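Local coordinates for protein trypanothione-dependent glyoxalase I (Leishmania major, PDB 2C21) that binds nickel at sites shared between two subunits, as a metalloenzyme of the glyoxalase/bleomycin resistance protein/dioxygenase superfamily, at residues G53-S57 with S58-E62. Numbering follows the deposited sequence.
Sequences GPEMS and STVLE. With NI (nickel (II) ion), chain G.
The carbonyl oxygen of Pro54 accepts a backbone hydrogen bond from Ser57 N at 3.1 Å, which closes a type I beta turn with Glu55 and Met56 at its corners. Ser58, the next residue, also crowds that oxygen, its N 3.0 Å and its CB 3.2 Å from Pro54 O. Ser58 OG, set beside its own backbone N (chi1 -56°), rests against the backbone of Gly53, with OG 3.2 Å from Gly53 CA. Glu55 O and Ser58 O lie 3.2 Å apart; Arg8 hydrogen-bonds to the first and weakly to the second, which probably offsets their mutual repulsion. The turn belongs to the loop joining antiparallel strands 45-51 and 60-66 of a four-stranded sheet in the beta-alpha-beta-beta-beta module of the vicinal oxygen chelate fold. Where strand 60-66 begins, Val60 meets the loop through both methyls: CG2 packs 3.6 Å from Glu55 CG, and CG1 sits 3.7 Å from Gly53 O. The Glu55 chain runs roughly perpendicular to the Val60 side chain, and its carboxylate reaches beyond to a salt bridge with Arg36. Two residues along the strand, with CG opposite the backbone N (chi1 -178°), the extended chain of Glu62 carries OE1 out to the nickel, 2.4 Å away. Water 1 and His11, with His80 and Glu123 of the second subunit, complete this site at the dimer interface.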
loop_
_atom_site.group_PDB
_atom_site.type_symbol
_atom_site.label_atom_id
_atom_site.label_comp_id
_atom_site.label_asym_id
_atom_site.label_seq_id
_atom_site.Cartn_x
_atom_site.Cartn_y
_atom_site.Cartn_z
ATOM N N GLY A 53 -7.458 -9.405 -7.294
ATOM C CA GLY A 53 -7.467 -9.557 -8.736
ATOM C C GLY A 53 -6.032 -9.608 -9.194
ATOM O O GLY A 53 -5.134 -9.399 -8.390
ATOM N N PRO A 54 -5.806 -9.943 -10.471
ATOM C CA PRO A 54 -4.451 -10.000 -11.006
ATOM C C PRO A 54 -3.754 -8.654 -11.002
ATOM O O PRO A 54 -4.407 -7.604 -11.044
ATOM C CB PRO A 54 -4.651 -10.505 -12.448
ATOM C CG PRO A 54 -6.065 -10.310 -12.761
ATOM C CD PRO A 54 -6.818 -10.335 -11.466
ATOM N N GLU A 55 -2.428 -8.683 -10.965
ATOM C CA GLU A 55 -1.648 -7.446 -10.997
ATOM C C GLU A 55 -1.979 -6.575 -12.202
ATOM O O GLU A 55 -1.821 -5.371 -12.128
ATOM C CB GLU A 55 -0.157 -7.747 -10.970
ATOM C CG GLU A 55 0.330 -8.221 -9.625
ATOM C CD GLU A 55 1.608 -8.983 -9.733
ATOM O OE1 GLU A 55 2.697 -8.357 -9.662
ATOM O OE2 GLU A 55 1.518 -10.208 -9.938
ATOM N N MET A 56 -2.459 -7.170 -13.293
ATOM C CA MET A 56 -2.728 -6.439 -14.531
ATOM C C MET A 56 -3.903 -5.473 -14.377
ATOM O O MET A 56 -3.973 -4.467 -15.080
ATOM C CB MET A 56 -3.014 -7.416 -15.701
ATOM C CG MET A 56 -1.860 -8.346 -16.060
ATOM S SD MET A 56 -1.676 -9.749 -14.929
ATOM C CE MET A 56 -2.899 -10.872 -15.611
ATOM N N SER A 57 -4.814 -5.777 -13.457
ATOM C CA SER A 57 -6.010 -4.954 -13.247
ATOM C C SER A 57 -6.230 -4.485 -11.800
ATOM O O SER A 57 -7.241 -3.856 -11.507
ATOM C CB SER A 57 -7.226 -5.749 -13.705
ATOM O OG SER A 57 -7.336 -6.951 -12.956
ATOM N N SER A 58 -5.295 -4.794 -10.905
ATOM C CA SER A 58 -5.459 -4.574 -9.467
ATOM C C SER A 58 -4.166 -4.119 -8.846
ATOM O O SER A 58 -3.087 -4.403 -9.371
ATOM C CB SER A 58 -5.820 -5.855 -8.725
ATOM O OG SER A 58 -6.963 -6.461 -9.246
ATOM N N THR A 59 -4.304 -3.457 -7.702
ATOM C CA THR A 59 -3.184 -3.110 -6.824
ATOM C C THR A 59 -3.160 -4.171 -5.724
ATOM O O THR A 59 -4.186 -4.464 -5.088
ATOM C CB THR A 59 -3.377 -1.690 -6.261
ATOM O OG1 THR A 59 -3.473 -0.772 -7.358
ATOM C CG2 THR A 59 -2.216 -1.275 -5.359
ATOM N N VAL A 60 -2.011 -4.803 -5.549
ATOM C CA VAL A 60 -1.938 -6.020 -4.770
ATOM C C VAL A 60 -1.021 -5.868 -3.560
ATOM O O VAL A 60 -0.490 -4.786 -3.297
ATOM C CB VAL A 60 -1.549 -7.226 -5.675
ATOM C CG1 VAL A 60 -2.541 -7.351 -6.827
ATOM C CG2 VAL A 60 -0.108 -7.114 -6.212
ATOM N N LEU A 61 -0.878 -6.964 -2.823
ATOM C CA LEU A 61 -0.021 -7.063 -1.658
ATOM C C LEU A 61 1.147 -8.000 -1.969
ATOM O O LEU A 61 0.946 -9.090 -2.524
ATOM C CB LEU A 61 -0.839 -7.613 -0.477
ATOM C CG LEU A 61 -0.151 -7.801 0.873
ATOM C CD1 LEU A 61 0.453 -6.492 1.369
ATOM C CD2 LEU A 61 -1.163 -8.351 1.880
ATOM N N GLU A 62 2.357 -7.547 -1.635
ATOM C CA GLU A 62 3.578 -8.326 -1.778
ATOM C C GLU A 62 4.135 -8.661 -0.405
ATOM O O GLU A 62 4.422 -7.750 0.388
ATOM C CB GLU A 62 4.655 -7.546 -2.543
ATOM C CG GLU A 62 5.930 -8.336 -2.750
ATOM C CD GLU A 62 7.073 -7.506 -3.324
ATOM O OE1 GLU A 62 6.873 -6.307 -3.598
ATOM O OE2 GLU A 62 8.168 -8.075 -3.508
HETATM NI NI NI G . 7.775 -4.527 -4.882
HETATM O O HOH W 1 8.655 -5.677 -5.901
#